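Local atomic coordinates of outer membrane protein YopM (Yersinia pestis, PDB entry 1JL5), a protein that acts as a leucine-rich-repeat effector of the plague bacillus, probably altering host cell physiology so that the bacteria survive in host tissues. Residues A[280-285]-A[297-302]. Residues are numbered along the deposited sequence; the frame is centred on the assembly and turned at random.
Sequences TFLDVS and PNLYYL
Thr280 O accepts two backbone hydrogen bonds from consecutive residues, from Tyr300 N at 2.6 Å and from Tyr301 N at 2.7 Å. The second is the straighter at hydrogen (165°) and arrives nearly along the C=O axis. Leu282 N then donates to Tyr301 O over 2.8 Å, giving the alternating ladder of a parallel pair, with Phe281 opposite Tyr301 and Leu282 opposite Leu302. These are neighbouring rungs of a leucine-rich-repeat solenoid: strand 281-283 sits between 261-263 and 301-303, and each of these repeats contributes one strand to this parallel row.

Side chains paired by this register lie alongside one another. On the face bearing Phe281 and Tyr301 the two rings form an offset stack, their centroids 4.3 Å apart and planes 15° from parallel. Tyr301 CD2 lies over the rim of the Phe281 ring rather than its middle. Both rings have CG anti to the backbone N (chi1 177° for Phe281), which carries them the same way off the strands. Beyond the stack, a water donates to Asp283 OD2 and also hydrogen-bonds Tyr301 OH, bridging two oxygens that are 4.0 Å apart; that hydroxyl also bonds Asn303. At the other carboxylate oxygen, Asp283 OD1, the bond from Ser285 N closes an Asx turn, and Ser285 OG adds a second bond on the syn lone pair.

The other face is buried and leucine-lined. Leu299 reaches in from before its strand to touch Leu282 CB with CD1. Leu282 CD2 and Leu302 CD1 meet side by side at 3.8 Å, and Leu302 continues the row onto Leu322 of the following strand. At the entry to the strands, the Tyr300 ring lies beside Thr280, bringing its CD2 within 3.5 Å of Thr280 CB.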
ATOM      1  N   THR A 280      -5.251 -27.532  -8.422  1.00 20.64           N
ATOM      2  CA  THR A 280      -4.089 -26.814  -8.920  1.00 22.02           C
ATOM      3  C   THR A 280      -4.005 -25.453  -8.255  1.00 22.45           C
ATOM      4  O   THR A 280      -2.952 -24.819  -8.240  1.00 23.87           O
ATOM      5  CB  THR A 280      -4.198 -26.593 -10.420  1.00 22.20           C
ATOM      6  OG1 THR A 280      -5.427 -25.917 -10.695  1.00 23.62           O
ATOM      7  CG2 THR A 280      -4.183 -27.928 -11.158  1.00 23.71           C
ATOM      8  N   PHE A 281      -5.128 -25.010  -7.709  1.00 21.48           N
ATOM      9  CA  PHE A 281      -5.187 -23.718  -7.054  1.00 22.83           C
ATOM     10  C   PHE A 281      -5.751 -23.898  -5.664  1.00 21.29           C
ATOM     11  O   PHE A 281      -6.899 -24.309  -5.487  1.00 22.58           O
ATOM     12  CB  PHE A 281      -6.061 -22.759  -7.864  1.00 22.98           C
ATOM     13  CG  PHE A 281      -6.241 -21.417  -7.223  1.00 28.03           C
ATOM     14  CD1 PHE A 281      -7.044 -21.270  -6.094  1.00 27.90           C
ATOM     15  CD2 PHE A 281      -5.593 -20.297  -7.734  1.00 29.89           C
ATOM     16  CE1 PHE A 281      -7.197 -20.028  -5.485  1.00 29.65           C
ATOM     17  CE2 PHE A 281      -5.740 -19.050  -7.132  1.00 30.61           C
ATOM     18  CZ  PHE A 281      -6.544 -18.916  -6.004  1.00 31.16           C
ATOM     19  N   LEU A 282      -4.938 -23.586  -4.671  1.00 20.00           N
ATOM     20  CA  LEU A 282      -5.375 -23.730  -3.306  1.00 18.51           C
ATOM     21  C   LEU A 282      -5.060 -22.495  -2.489  1.00 18.12           C
ATOM     22  O   LEU A 282      -3.906 -22.115  -2.321  1.00 19.42           O
ATOM     23  CB  LEU A 282      -4.706 -24.942  -2.670  1.00 18.43           C
ATOM     24  CG  LEU A 282      -5.061 -25.222  -1.211  1.00 19.62           C
ATOM     25  CD1 LEU A 282      -6.558 -25.457  -1.074  1.00 19.00           C
ATOM     26  CD2 LEU A 282      -4.278 -26.428  -0.735  1.00 17.94           C
ATOM     27  N   ASP A 283      -6.098 -21.856  -1.988  1.00 18.32           N
ATOM     28  CA  ASP A 283      -5.881 -20.700  -1.158  1.00 18.98           C
ATOM     29  C   ASP A 283      -6.503 -21.018   0.179  1.00 16.20           C
ATOM     30  O   ASP A 283      -7.717 -21.052   0.314  1.00 16.55           O
ATOM     31  CB  ASP A 283      -6.534 -19.453  -1.734  1.00 17.59           C
ATOM     32  CG  ASP A 283      -6.155 -18.209  -0.962  1.00 20.23           C
ATOM     33  OD1 ASP A 283      -5.926 -18.320   0.260  1.00 21.19           O
ATOM     34  OD2 ASP A 283      -6.089 -17.126  -1.563  1.00 22.47           O
ATOM     35  N   VAL A 284      -5.653 -21.278   1.158  1.00 15.71           N
ATOM     36  CA  VAL A 284      -6.114 -21.578   2.499  1.00 17.98           C
ATOM     37  C   VAL A 284      -5.510 -20.523   3.398  1.00 16.34           C
ATOM     38  O   VAL A 284      -5.345 -20.722   4.595  1.00 18.93           O
ATOM     39  CB  VAL A 284      -5.651 -22.976   2.940  1.00 17.55           C
ATOM     40  CG1 VAL A 284      -6.339 -24.028   2.088  1.00 14.82           C
ATOM     41  CG2 VAL A 284      -4.139 -23.091   2.802  1.00 16.87           C
ATOM     42  N   SER A 285      -5.174 -19.387   2.799  1.00 16.59           N
ATOM     43  CA  SER A 285      -4.579 -18.303   3.550  1.00 16.52           C
ATOM     44  C   SER A 285      -5.586 -17.848   4.585  1.00 16.45           C
ATOM     45  O   SER A 285      -6.792 -18.053   4.436  1.00 16.22           O
ATOM     46  CB  SER A 285      -4.228 -17.140   2.627  1.00 15.70           C
ATOM     47  OG  SER A 285      -5.400 -16.550   2.111  1.00 16.59           O
ATOM     48  N   PRO A 297      -0.626 -33.143  -5.709  1.00 26.93           N
ATOM     49  CA  PRO A 297       0.548 -33.365  -6.558  1.00 26.89           C
ATOM     50  C   PRO A 297       0.655 -32.463  -7.780  1.00 25.87           C
ATOM     51  O   PRO A 297       1.734 -32.308  -8.346  1.00 28.23           O
ATOM     52  CB  PRO A 297       0.406 -34.833  -6.945  1.00 24.76           C
ATOM     53  CG  PRO A 297      -1.070 -34.968  -7.084  1.00 26.18           C
ATOM     54  CD  PRO A 297      -1.584 -34.253  -5.850  1.00 26.93           C
ATOM     55  N   ASN A 298      -0.463 -31.873  -8.184  1.00 24.72           N
ATOM     56  CA  ASN A 298      -0.481 -31.006  -9.353  1.00 26.05           C
ATOM     57  C   ASN A 298      -0.802 -29.569  -8.993  1.00 24.63           C
ATOM     58  O   ASN A 298      -1.200 -28.780  -9.848  1.00 24.18           O
ATOM     59  CB  ASN A 298      -1.516 -31.521 -10.346  1.00 28.78           C
ATOM     60  CG  ASN A 298      -1.387 -33.003 -10.582  1.00 32.93           C
ATOM     61  OD1 ASN A 298      -0.322 -33.482 -10.970  1.00 33.76           O
ATOM     62  ND2 ASN A 298      -2.465 -33.743 -10.336  1.00 32.39           N
ATOM     63  N   LEU A 299      -0.636 -29.230  -7.725  1.00 22.57           N
ATOM     64  CA  LEU A 299      -0.926 -27.880  -7.280  1.00 21.81           C
ATOM     65  C   LEU A 299       0.003 -26.894  -7.978  1.00 20.98           C
ATOM     66  O   LEU A 299       1.216 -27.078  -7.986  1.00 21.79           O
ATOM     67  CB  LEU A 299      -0.731 -27.777  -5.767  1.00 19.66           C
ATOM     68  CG  LEU A 299      -1.407 -26.592  -5.086  1.00 19.73           C
ATOM     69  CD1 LEU A 299      -2.923 -26.769  -5.146  1.00 19.71           C
ATOM     70  CD2 LEU A 299      -0.939 -26.506  -3.645  1.00 19.34           C
ATOM     71  N   TYR A 300      -0.570 -25.858  -8.579  1.00 20.42           N
ATOM     72  CA  TYR A 300       0.238 -24.842  -9.238  1.00 22.37           C
ATOM     73  C   TYR A 300       0.367 -23.670  -8.289  1.00 21.09           C
ATOM     74  O   TYR A 300       1.407 -23.020  -8.193  1.00 20.39           O
ATOM     75  CB  TYR A 300      -0.439 -24.302 -10.494  1.00 24.40           C
ATOM     76  CG  TYR A 300      -0.529 -25.251 -11.656  1.00 31.33           C
ATOM     77  CD1 TYR A 300       0.561 -26.039 -12.029  1.00 32.51           C
ATOM     78  CD2 TYR A 300      -1.687 -25.311 -12.432  1.00 31.57           C
ATOM     79  CE1 TYR A 300       0.498 -26.858 -13.149  1.00 35.86           C
ATOM     80  CE2 TYR A 300      -1.759 -26.122 -13.546  1.00 33.44           C
ATOM     81  CZ  TYR A 300      -0.668 -26.890 -13.902  1.00 34.23           C
ATOM     82  OH  TYR A 300      -0.751 -27.688 -15.012  1.00 37.57           O
ATOM     83  N   TYR A 301      -0.725 -23.405  -7.592  1.00 20.73           N
ATOM     84  CA  TYR A 301      -0.788 -22.274  -6.701  1.00 20.56           C
ATOM     85  C   TYR A 301      -1.208 -22.625  -5.302  1.00 18.86           C
ATOM     86  O   TYR A 301      -2.232 -23.259  -5.075  1.00 18.07           O
ATOM     87  CB  TYR A 301      -1.767 -21.254  -7.267  1.00 22.47           C
ATOM     88  CG  TYR A 301      -2.051 -20.076  -6.371  1.00 26.41           C
ATOM     89  CD1 TYR A 301      -1.292 -18.911  -6.454  1.00 28.08           C
ATOM     90  CD2 TYR A 301      -3.113 -20.110  -5.470  1.00 27.46           C
ATOM     91  CE1 TYR A 301      -1.592 -17.804  -5.667  1.00 29.90           C
ATOM     92  CE2 TYR A 301      -3.419 -19.009  -4.680  1.00 29.88           C
ATOM     93  CZ  TYR A 301      -2.658 -17.859  -4.786  1.00 29.45           C
ATOM     94  OH  TYR A 301      -2.982 -16.759  -4.024  1.00 32.96           O
ATOM     95  N   LEU A 302      -0.399 -22.198  -4.356  1.00 19.37           N
ATOM     96  CA  LEU A 302      -0.723 -22.424  -2.983  1.00 18.65           C
ATOM     97  C   LEU A 302      -0.564 -21.111  -2.263  1.00 20.17           C
ATOM     98  O   LEU A 302       0.508 -20.502  -2.265  1.00 19.14           O
ATOM     99  CB  LEU A 302       0.193 -23.457  -2.343  1.00 18.59           C
ATOM    100  CG  LEU A 302      -0.020 -23.515  -0.822  1.00 19.74           C
ATOM    101  CD1 LEU A 302      -1.472 -23.853  -0.511  1.00 18.28           C
ATOM    102  CD2 LEU A 302       0.907 -24.538  -0.202  1.00 18.70           C
TER
HETATM  103  O   HOH W   1      -5.727 -16.633  -3.983  1.00 27.05           O